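PDB 7K4O: carboxylic ester hydrolase from Aspergillus niger, which hydrolyses ester bonds as a serine esterase of the tannase family, probably releasing gallic acid from tannins. Local coordinates for residues V60-S65 and L76-P81; L232-P237 and S299-E304; V263-L268 and V533-S538. All blocks are in the same frame, centred on the assembly; numbering follows the deposited sequence. Where two conformers were deposited one is given.

In the fold
Contact 1 is buried in the large mixed sheet, contact 3 is partly buried, and contact 2 lies at the surface. Contact 1 joins the two strands of a hairpin, so main-chain hydrogen bonds carry it and apolar side chains fill the face turned to helix 144-169. Contacts 2 and 3 lie across the chain's centre from it, about 52 and 45 Å away between centres. Both join loop-helix junctions distant in sequence, and their segments alternate along the chain. Contact 2 relies on an aromatic face and bridging waters, whereas contact 3 relies on a buried arginine and a serine within a polar network. No segment is shared; each of the three uses different strands or helices.

Contact 1: residues V60-S65 and L76-P81; sequences VTFAYS and LEIWLP. With NAG (2-acetamido-2-deoxy-beta-D-glucopyranose), chain C.
F62 turns its ring to L76 because its CG sits between the backbone N and the carbonyl carbon (chi1 58°), while L76 places CG beside its own N (chi1 -59°). The ring thus comes to lie with L76 CB over one face, offset toward the rim, and F62 CZ 3.8 Å from L76 CD1. The isobutyl group of L76 is shared: L76 CG also meets the edge of the Y64 ring, 3.8 Å from Y64 CE2. Further along the same face, F62 CE1 approaches I78 CD1 at 4.1 Å, and V60 CG2 touches L80 CD1.

The backbones run antiparallel, 154° between strand directions. V60 and I78 form a hydrogen-bonded pair, with I78 N to V60 O at 2.8 Å and a return bond from V60 N to I78 O. F62 and L76 form the second such pair, in which L76 N bonds F62 O at 3.0 Å. Between them, the non-hydrogen-bonded pair T61 and E77 faces the other way, toward the sugar of an attached glycan; T61 CG2 lies 3.8 Å from NAG C5. E77 OE1 accepts W79 NE1 at 3.0 Å through its anti lone pair, which ties the carboxylate to the indole. T61 OG1 instead bonds T36, and Y64 OH bonds E157.

The hairpin is therefore two-sided. On its apolar face F62 and L76 pack on I161 and I78 on L165 of helix 144-169, whereas the T61 and E77 face meets the sugar by van der Waals contact of the T61 methyl, the E77 carboxylate being held by W79 NE1.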
loop_
_atom_site.group_PDB
_atom_site.type_symbol
_atom_site.label_atom_id
_atom_site.label_comp_id
_atom_site.label_asym_id
_atom_site.label_seq_id
_atom_site.Cartn_x
_atom_site.Cartn_y
_atom_site.Cartn_z
ATOM N N VAL A 60 17.289 5.356 -18.652
ATOM C CA VAL A 60 18.442 4.428 -18.607
ATOM C C VAL A 60 17.919 3.027 -18.254
ATOM O O VAL A 60 17.148 2.901 -17.295
ATOM C CB VAL A 60 19.474 4.846 -17.547
ATOM C CG1 VAL A 60 20.605 3.851 -17.455
ATOM C CG2 VAL A 60 20.007 6.245 -17.872
ATOM N N THR A 61 18.364 2.023 -18.976
ATOM C CA THR A 61 18.214 0.628 -18.474
ATOM C C THR A 61 19.542 -0.084 -18.524
ATOM O O THR A 61 20.420 0.223 -19.333
ATOM C CB THR A 61 17.130 -0.226 -19.153
ATOM O OG1 THR A 61 17.621 -0.708 -20.412
ATOM C CG2 THR A 61 15.810 0.479 -19.261
ATOM N N PHE A 62 19.697 -1.098 -17.683
ATOM C CA PHE A 62 20.825 -2.023 -17.740
ATOM C C PHE A 62 20.508 -3.256 -16.884
ATOM O O PHE A 62 19.513 -3.256 -16.152
ATOM C CB PHE A 62 22.134 -1.390 -17.289
ATOM C CG PHE A 62 22.113 -0.823 -15.897
ATOM C CD1 PHE A 62 21.693 0.479 -15.695
ATOM C CD2 PHE A 62 22.469 -1.582 -14.804
ATOM C CE1 PHE A 62 21.641 1.010 -14.415
ATOM C CE2 PHE A 62 22.476 -1.039 -13.520
ATOM C CZ PHE A 62 22.013 0.239 -13.326
ATOM N N ALA A 63 21.321 -4.281 -17.085
ATOM C CA ALA A 63 21.134 -5.600 -16.460
ATOM C C ALA A 63 22.271 -5.875 -15.495
ATOM O O ALA A 63 23.420 -5.437 -15.672
ATOM C CB ALA A 63 21.077 -6.677 -17.532
ATOM N N TYR A 64 21.969 -6.687 -14.484
ATOM C CA TYR A 64 22.992 -7.288 -13.618
ATOM C C TYR A 64 22.579 -8.729 -13.298
ATOM O O TYR A 64 21.463 -9.124 -13.596
ATOM C CB TYR A 64 23.250 -6.453 -12.372
ATOM C CG TYR A 64 22.157 -6.408 -11.339
ATOM C CD1 TYR A 64 22.082 -7.354 -10.329
ATOM C CD2 TYR A 64 21.225 -5.399 -11.325
ATOM C CE1 TYR A 64 21.123 -7.269 -9.332
ATOM C CE2 TYR A 64 20.242 -5.307 -10.357
ATOM C CZ TYR A 64 20.188 -6.235 -9.341
ATOM O OH TYR A 64 19.234 -6.125 -8.368
ATOM N N SER A 65 23.489 -9.465 -12.687
ATOM C CA SER A 65 23.206 -10.860 -12.307
ATOM C C SER A 65 23.824 -11.189 -10.955
ATOM O O SER A 65 24.793 -10.542 -10.541
ATOM C CB SER A 65 23.665 -11.801 -13.367
ATOM O OG SER A 65 25.052 -11.714 -13.583
ATOM N N LEU A 76 17.244 -2.996 -14.272
ATOM C CA LEU A 76 16.877 -1.740 -13.618
ATOM C C LEU A 76 16.531 -0.707 -14.686
ATOM O O LEU A 76 17.120 -0.715 -15.784
ATOM C CB LEU A 76 18.042 -1.232 -12.765
ATOM C CG LEU A 76 18.538 -2.149 -11.655
ATOM C CD1 LEU A 76 19.597 -1.437 -10.846
ATOM C CD2 LEU A 76 17.401 -2.615 -10.754
ATOM N N GLU A 77 15.607 0.153 -14.342
ATOM C CA GLU A 77 15.278 1.319 -15.183
ATOM C C GLU A 77 15.368 2.539 -14.273
ATOM O O GLU A 77 14.706 2.566 -13.244
ATOM C CB GLU A 77 13.900 1.215 -15.842
ATOM C CG GLU A 77 13.547 2.445 -16.698
ATOM C CD GLU A 77 12.397 2.200 -17.678
ATOM O OE1 GLU A 77 11.554 3.081 -17.864
ATOM O OE2 GLU A 77 12.295 1.025 -18.160
ATOM N N ILE A 78 16.145 3.535 -14.705
ATOM C CA ILE A 78 16.397 4.737 -13.887
ATOM C C ILE A 78 16.200 5.937 -14.816
ATOM O O ILE A 78 16.768 5.936 -15.903
ATOM C CB ILE A 78 17.828 4.683 -13.294
ATOM C CG1 ILE A 78 17.953 3.507 -12.290
ATOM C CG2 ILE A 78 18.183 5.995 -12.598
ATOM C CD1 ILE A 78 19.367 3.262 -11.810
ATOM N N TRP A 79 15.407 6.875 -14.371
ATOM C CA TRP A 79 15.228 8.147 -15.105
ATOM C C TRP A 79 16.091 9.208 -14.432
ATOM O O TRP A 79 15.859 9.497 -13.258
ATOM C CB TRP A 79 13.787 8.539 -15.142
ATOM C CG TRP A 79 12.878 7.626 -15.912
ATOM C CD1 TRP A 79 13.177 6.439 -16.529
ATOM C CD2 TRP A 79 11.482 7.850 -16.120
ATOM N NE1 TRP A 79 12.038 5.916 -17.103
ATOM C CE2 TRP A 79 10.977 6.732 -16.829
ATOM C CE3 TRP A 79 10.598 8.848 -15.738
ATOM C CZ2 TRP A 79 9.638 6.648 -17.205
ATOM C CZ3 TRP A 79 9.264 8.759 -16.082
ATOM C CH2 TRP A 79 8.788 7.657 -16.803
ATOM N N LEU A 80 16.964 9.819 -15.220
ATOM C CA LEU A 80 17.911 10.868 -14.745
ATOM C C LEU A 80 17.456 12.242 -15.200
ATOM O O LEU A 80 17.298 12.491 -16.398
ATOM C CB LEU A 80 19.285 10.567 -15.314
ATOM C CG LEU A 80 19.944 9.253 -14.960
ATOM C CD1 LEU A 80 21.249 9.096 -15.705
ATOM C CD2 LEU A 80 20.197 9.141 -13.460
ATOM N N PRO A 81 17.179 13.159 -14.276
ATOM C CA PRO A 81 16.941 14.552 -14.668
ATOM C C PRO A 81 18.109 15.160 -15.444
ATOM O O PRO A 81 19.257 14.762 -15.356
ATOM C CB PRO A 81 16.802 15.308 -13.340
ATOM C CG PRO A 81 16.462 14.201 -12.312
ATOM C CD PRO A 81 17.100 12.933 -12.809
HETATM C C1 NAG C . 13.101 3.176 -21.575
HETATM C C2 NAG C . 11.755 3.126 -22.285
HETATM C C3 NAG C . 11.360 1.650 -22.407
HETATM C C4 NAG C . 12.416 0.884 -23.063
HETATM C C5 NAG C . 13.760 1.073 -22.358
HETATM C C6 NAG C . 14.925 0.394 -22.994
HETATM C C7 NAG C . 10.405 5.136 -21.953
HETATM C C8 NAG C . 9.327 5.715 -21.192
HETATM N N2 NAG C . 10.738 3.848 -21.590
HETATM O O3 NAG C . 10.127 1.593 -23.101
HETATM O O4 NAG C . 12.094 -0.496 -22.900
HETATM O O5 NAG C . 14.057 2.467 -22.281
HETATM O O6 NAG C . 15.076 0.650 -24.394
HETATM O O7 NAG C . 11.017 5.734 -22.822
#

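Contact 2: residues L232-P237 and S299-E304; sequences LDYYPP and SAKGIE
Y234 and K301 supply the main apolar interaction. With CG anti to the backbone N (chi1 -179°), the phenol ring extends toward helix 300-310, where K301 CB sits over the centre of its face, 3.9 Å from the centroid and 13° off the ring normal, a CH-pi contact. Y234 CE2 also comes within 3.6 Å of G302 N. A looser apolar touch joins L232 CD1 to E304 CG at 4.0 Å.

Two waters bridge the segments. One molecule donates to L232 O at 2.8 Å and accepts, at a longer 3.3 Å, from K301 NZ. A second donates to D233 O at 2.9 Å and accepts from K301 NZ at 2.7 Å. The lysine ammonium is thereby coupled to two carbonyls at a helix end.

Among side-chain hydrogen bonds, S299 OG accepts G302 N at 2.9 Å. E240 receives both hydroxyls, bonding Y234 OH through OE1 and S299 OG through OE2.

Two classical helix ends meet here: a Schellman motif closing helix 224-232, with D233 at positive phi as its C-prime residue, and a serine N-cap opening helix 300-310.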
loop_
_atom_site.group_PDB
_atom_site.type_symbol
_atom_site.label_atom_id
_atom_site.label_comp_id
_atom_site.label_asym_id
_atom_site.label_seq_id
_atom_site.Cartn_x
_atom_site.Cartn_y
_atom_site.Cartn_z
ATOM N N LEU A 232 -22.892 -18.924 6.446
ATOM C CA LEU A 232 -24.290 -18.487 6.673
ATOM C C LEU A 232 -25.185 -18.919 5.504
ATOM O O LEU A 232 -26.386 -18.676 5.576
ATOM C CB LEU A 232 -24.311 -16.972 6.866
ATOM C CG LEU A 232 -23.608 -16.477 8.125
ATOM C CD1 LEU A 232 -23.533 -14.949 8.138
ATOM C CD2 LEU A 232 -24.262 -17.023 9.399
ATOM N N ASP A 233 -24.616 -19.540 4.479
ATOM C CA ASP A 233 -25.296 -20.003 3.247
ATOM C C ASP A 233 -26.162 -18.877 2.691
ATOM O O ASP A 233 -27.371 -19.064 2.527
ATOM C CB ASP A 233 -26.149 -21.252 3.516
ATOM C CG ASP A 233 -26.675 -21.898 2.237
ATOM O OD1 ASP A 233 -25.999 -21.800 1.189
ATOM O OD2 ASP A 233 -27.772 -22.474 2.280
ATOM N N TYR A 234 -25.582 -17.712 2.419
ATOM C CA TYR A 234 -26.285 -16.621 1.713
ATOM C C TYR A 234 -25.278 -15.829 0.878
ATOM O O TYR A 234 -24.270 -15.391 1.419
ATOM C CB TYR A 234 -26.990 -15.710 2.708
ATOM C CG TYR A 234 -27.728 -14.603 2.002
ATOM C CD1 TYR A 234 -28.875 -14.868 1.263
ATOM C CD2 TYR A 234 -27.278 -13.299 2.043
ATOM C CE1 TYR A 234 -29.556 -13.862 0.598
ATOM C CE2 TYR A 234 -27.956 -12.273 1.407
ATOM C CZ TYR A 234 -29.089 -12.558 0.671
ATOM O OH TYR A 234 -29.731 -11.529 0.065
ATOM N N TYR A 235 -25.583 -15.649 -0.390
ATOM C CA TYR A 235 -24.738 -14.964 -1.381
ATOM C C TYR A 235 -25.419 -13.663 -1.766
ATOM O O TYR A 235 -26.216 -13.631 -2.690
ATOM C CB TYR A 235 -24.464 -15.933 -2.518
ATOM C CG TYR A 235 -23.767 -17.173 -2.020
ATOM C CD1 TYR A 235 -22.385 -17.194 -1.802
ATOM C CD2 TYR A 235 -24.493 -18.290 -1.647
ATOM C CE1 TYR A 235 -21.747 -18.329 -1.321
ATOM C CE2 TYR A 235 -23.877 -19.420 -1.134
ATOM C CZ TYR A 235 -22.500 -19.435 -0.955
ATOM O OH TYR A 235 -21.904 -20.533 -0.423
ATOM N N PRO A 236 -25.103 -12.530 -1.108
ATOM C CA PRO A 236 -25.795 -11.281 -1.398
ATOM C C PRO A 236 -25.543 -10.816 -2.813
ATOM O O PRO A 236 -24.410 -10.865 -3.305
ATOM C CB PRO A 236 -25.223 -10.263 -0.412
ATOM C CG PRO A 236 -24.567 -11.125 0.649
ATOM C CD PRO A 236 -24.078 -12.370 -0.064
ATOM N N PRO A 237 -26.591 -10.374 -3.548
ATOM C CA PRO A 237 -26.369 -9.677 -4.817
ATOM C C PRO A 237 -25.473 -8.473 -4.523
ATOM O O PRO A 237 -25.644 -7.822 -3.489
ATOM C CB PRO A 237 -27.768 -9.221 -5.267
ATOM C CG PRO A 237 -28.712 -10.120 -4.505
ATOM C CD PRO A 237 -28.022 -10.448 -3.190
ATOM N N SER A 299 -32.147 -7.404 2.874
ATOM C CA SER A 299 -32.667 -8.566 3.630
ATOM C C SER A 299 -31.972 -8.682 4.978
ATOM O O SER A 299 -30.843 -8.139 5.176
ATOM C CB SER A 299 -32.520 -9.818 2.829
ATOM O OG SER A 299 -31.152 -10.181 2.697
ATOM N N ALA A 300 -32.621 -9.387 5.888
ATOM C CA ALA A 300 -32.065 -9.691 7.214
ATOM C C ALA A 300 -30.772 -10.505 7.036
ATOM O O ALA A 300 -29.829 -10.294 7.803
ATOM C CB ALA A 300 -33.073 -10.455 8.036
ATOM N N LYS A 301 -30.781 -11.465 6.121
ATOM C CA LYS A 301 -29.619 -12.347 5.874
ATOM C C LYS A 301 -28.483 -11.497 5.293
ATOM O O LYS A 301 -27.341 -11.792 5.631
ATOM C CB LYS A 301 -29.955 -13.464 4.896
ATOM C CG LYS A 301 -30.718 -14.642 5.478
ATOM C CD LYS A 301 -31.204 -15.573 4.370
ATOM C CE LYS A 301 -32.170 -16.655 4.798
ATOM N NZ LYS A 301 -31.449 -17.745 5.482
ATOM N N GLY A 302 -28.794 -10.528 4.432
ATOM C CA GLY A 302 -27.783 -9.629 3.833
ATOM C C GLY A 302 -27.113 -8.809 4.913
ATOM O O GLY A 302 -25.862 -8.692 4.924
ATOM N N ILE A 303 -27.902 -8.274 5.827
ATOM C CA ILE A 303 -27.386 -7.525 6.995
ATOM C C ILE A 303 -26.539 -8.464 7.863
ATOM O O ILE A 303 -25.495 -8.034 8.367
ATOM C CB ILE A 303 -28.541 -6.865 7.761
ATOM C CG1 ILE A 303 -29.035 -5.661 6.968
ATOM C CG2 ILE A 303 -28.125 -6.506 9.175
ATOM C CD1 ILE A 303 -30.328 -5.115 7.470
ATOM N N GLU A 304 -26.975 -9.698 8.083
ATOM C CA GLU A 304 -26.210 -10.640 8.935
ATOM C C GLU A 304 -24.826 -10.901 8.288
ATOM O O GLU A 304 -23.822 -10.877 9.017
ATOM C CB GLU A 304 -26.973 -11.956 9.122
ATOM C CG GLU A 304 -26.347 -12.873 10.154
ATOM C CD GLU A 304 -27.060 -14.222 10.301
ATOM O OE1 GLU A 304 -27.712 -14.692 9.309
ATOM O OE2 GLU A 304 -26.903 -14.831 11.360
HETATM O O HOH W 1 -28.389 -16.807 6.051
HETATM O O HOH W 2 -29.481 -19.217 4.455
#

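Contact 3: residues V263-L268 and V533-S538; sequences VARTDL and VYNQRS. With NAG (2-acetamido-2-deoxy-beta-D-glucopyranose), chain D; NAG (2-acetamido-2-deoxy-beta-D-glucopyranose), chain B.
D267 and S538, each in the first turn of a helix, bring the two backbones to a CA-CA distance of 5.4 Å. Just before the first helix, R265 folds back through bends at chi2 (-72°) and chi3 (-66°), which carry its guanidinium across to the second. There R265 NH2 donates to S538 OG at 2.8 Å, with the oxygen at the guanidinium edge and almost exactly in its plane. R265 NE bonds D267 OD1 at 2.9 Å in a salt bridge, and L268 CD1 lies 3.6 Å above the plane of the R265 guanidinium, over its centre. These contacts fix the rotation of the group.

D267 OD1 also accepts L268 N at 2.8 Å, through its anti lone pair. S538 OG donates a hydrogen bond to N535 OD1 at 2.9 Å, and S538 N reaches N535 OD1 at 3.0 Å from the other face of the amide, the N-cap bond of helix 536-541. One serine thus accepts from the arginine and donates to the cap.

Outward, Y534 N bonds NAG O7 of an attached glycan, while a second NAG lies over the Y534 ring. Inward, D267 OD2 meets R520 and W542, and R265 NH1 bonds P521 O. Helices 266-272 and 536-541 are so joined beside strand 520-524, with A264 N hydrogen-bonded to the calcium ligand D256.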
loop_
_atom_site.group_PDB
_atom_site.type_symbol
_atom_site.label_atom_id
_atom_site.label_comp_id
_atom_site.label_asym_id
_atom_site.label_seq_id
_atom_site.Cartn_x
_atom_site.Cartn_y
_atom_site.Cartn_z
ATOM N N VAL A 263 -17.267 10.316 4.772
ATOM C CA VAL A 263 -17.114 9.845 6.166
ATOM C C VAL A 263 -15.643 9.917 6.581
ATOM O O VAL A 263 -14.871 8.996 6.240
ATOM C CB VAL A 263 -17.694 8.432 6.273
ATOM C CG1 VAL A 263 -17.505 7.866 7.667
ATOM C CG2 VAL A 263 -19.165 8.450 5.851
ATOM N N ALA A 264 -15.296 10.952 7.330
ATOM C CA ALA A 264 -13.940 11.152 7.870
ATOM C C ALA A 264 -13.818 10.431 9.194
ATOM O O ALA A 264 -12.707 10.367 9.711
ATOM C CB ALA A 264 -13.652 12.622 8.052
ATOM N N ARG A 265 -14.934 10.003 9.809
ATOM C CA ARG A 265 -14.873 9.329 11.124
ATOM C C ARG A 265 -15.540 7.960 10.980
ATOM O O ARG A 265 -16.668 7.746 11.518
ATOM C CB ARG A 265 -15.462 10.220 12.220
ATOM C CG ARG A 265 -14.637 11.484 12.439
ATOM C CD ARG A 265 -13.306 11.231 13.131
ATOM N NE ARG A 265 -13.458 10.777 14.484
ATOM C CZ ARG A 265 -13.657 11.536 15.542
ATOM N NH1 ARG A 265 -13.661 12.857 15.434
ATOM N NH2 ARG A 265 -13.817 10.984 16.725
ATOM N N THR A 266 -14.811 7.016 10.375
ATOM C CA THR A 266 -15.272 5.612 10.287
ATOM C C THR A 266 -15.209 4.962 11.661
ATOM O O THR A 266 -15.909 3.928 11.843
ATOM C CB THR A 266 -14.496 4.806 9.242
ATOM O OG1 THR A 266 -13.149 4.773 9.695
ATOM C CG2 THR A 266 -14.682 5.357 7.857
ATOM N N ASP A 267 -14.468 5.512 12.607
ATOM C CA ASP A 267 -14.425 5.056 14.005
ATOM C C ASP A 267 -15.805 5.351 14.640
ATOM O O ASP A 267 -16.420 4.438 15.236
ATOM C CB ASP A 267 -13.271 5.688 14.774
ATOM C CG ASP A 267 -12.915 7.126 14.435
ATOM O OD1 ASP A 267 -13.827 7.901 13.981
ATOM O OD2 ASP A 267 -11.710 7.464 14.557
ATOM N N LEU A 268 -16.269 6.601 14.576
ATOM C CA LEU A 268 -17.622 6.934 15.138
ATOM C C LEU A 268 -18.662 6.090 14.400
ATOM O O LEU A 268 -19.603 5.640 15.072
ATOM C CB LEU A 268 -17.918 8.430 15.009
ATOM C CG LEU A 268 -16.997 9.318 15.813
ATOM C CD1 LEU A 268 -17.267 10.785 15.503
ATOM C CD2 LEU A 268 -17.094 9.039 17.308
ATOM N N VAL A 533 -8.573 16.243 16.974
ATOM C CA VAL A 533 -8.987 16.076 18.387
ATOM C C VAL A 533 -8.575 14.717 18.921
ATOM O O VAL A 533 -8.515 13.744 18.178
ATOM C CB VAL A 533 -10.497 16.298 18.574
ATOM C CG1 VAL A 533 -10.909 17.655 18.024
ATOM C CG2 VAL A 533 -11.305 15.180 17.960
ATOM N N TYR A 534 -8.347 14.688 20.214
ATOM C CA TYR A 534 -8.060 13.468 20.985
ATOM C C TYR A 534 -9.376 12.907 21.521
ATOM O O TYR A 534 -9.987 13.567 22.356
ATOM C CB TYR A 534 -7.091 13.744 22.113
ATOM C CG TYR A 534 -6.582 12.465 22.711
ATOM C CD1 TYR A 534 -7.271 11.842 23.743
ATOM C CD2 TYR A 534 -5.421 11.857 22.251
ATOM C CE1 TYR A 534 -6.848 10.632 24.280
ATOM C CE2 TYR A 534 -4.982 10.657 22.780
ATOM C CZ TYR A 534 -5.708 10.023 23.775
ATOM O OH TYR A 534 -5.276 8.863 24.337
ATOM N N ASN A 535 -9.752 11.715 21.114
ATOM C CA ASN A 535 -11.039 11.082 21.526
ATOM C C ASN A 535 -10.774 9.620 21.857
ATOM O O ASN A 535 -10.586 8.823 20.932
ATOM C CB ASN A 535 -12.075 11.247 20.446
ATOM C CG ASN A 535 -13.440 10.762 20.878
ATOM O OD1 ASN A 535 -13.792 9.645 20.590
ATOM N ND2 ASN A 535 -14.202 11.595 21.586
ATOM N N GLN A 536 -10.648 9.312 23.132
ATOM C CA GLN A 536 -10.241 7.972 23.602
ATOM C C GLN A 536 -11.172 6.895 23.047
ATOM O O GLN A 536 -10.686 5.818 22.666
ATOM C CB GLN A 536 -10.177 7.914 25.115
ATOM C CG GLN A 536 -9.479 6.661 25.616
ATOM C CD GLN A 536 -8.017 6.698 25.214
ATOM O OE1 GLN A 536 -7.266 7.599 25.606
ATOM N NE2 GLN A 536 -7.609 5.713 24.426
ATOM N N ARG A 537 -12.469 7.130 23.048
ATOM C CA ARG A 537 -13.441 6.125 22.579
ATOM C C ARG A 537 -13.142 5.785 21.112
ATOM O O ARG A 537 -13.179 4.588 20.725
ATOM C CB ARG A 537 -14.854 6.693 22.778
ATOM C CG ARG A 537 -15.974 5.696 22.567
ATOM C CD ARG A 537 -17.311 6.327 23.018
ATOM N NE ARG A 537 -17.821 7.246 22.017
ATOM C CZ ARG A 537 -18.742 6.954 21.084
ATOM N NH1 ARG A 537 -19.069 7.863 20.192
ATOM N NH2 ARG A 537 -19.369 5.787 21.044
ATOM N N SER A 538 -12.879 6.786 20.282
ATOM C CA SER A 538 -12.539 6.561 18.857
ATOM C C SER A 538 -11.203 5.809 18.776
ATOM O O SER A 538 -11.130 4.876 17.980
ATOM C CB SER A 538 -12.487 7.870 18.115
ATOM O OG SER A 538 -13.784 8.434 17.991
HETATM C C1 NAG D . -6.631 16.829 25.524
HETATM C C2 NAG D . -7.506 17.546 24.530
HETATM C C3 NAG D . -8.066 18.833 25.138
HETATM C C4 NAG D . -8.669 18.559 26.502
HETATM C C5 NAG D . -7.652 17.857 27.398
HETATM C C6 NAG D . -8.206 17.565 28.788
HETATM C C7 NAG D . -7.207 17.622 22.122
HETATM C C8 NAG D . -6.298 18.008 21.002
HETATM N N2 NAG D . -6.752 17.920 23.348
HETATM O O3 NAG D . -9.072 19.357 24.271
HETATM O O4 NAG D . -9.026 19.809 27.080
HETATM O O5 NAG D . -7.349 16.615 26.739
HETATM O O6 NAG D . -9.241 16.580 28.612
HETATM O O7 NAG D . -8.263 17.030 21.900
HETATM C C1 NAG B . -3.249 12.820 25.862
HETATM C C2 NAG B . -4.118 13.222 27.020
HETATM C C3 NAG B . -5.372 13.879 26.483
HETATM C C4 NAG B . -4.972 15.084 25.697
HETATM C C5 NAG B . -4.051 14.637 24.538
HETATM C C6 NAG B . -3.587 15.801 23.701
HETATM C C7 NAG B . -4.041 11.884 29.026
HETATM C C8 NAG B . -4.333 10.605 29.730
HETATM N N2 NAG B . -4.411 12.025 27.765
HETATM O O3 NAG B . -6.244 14.212 27.555
HETATM O O4 NAG B . -6.144 15.517 25.052
HETATM O O5 NAG B . -2.940 13.961 25.078
HETATM O O6 NAG B . -3.053 15.345 22.452
HETATM O O7 NAG B . -3.501 12.788 29.591
#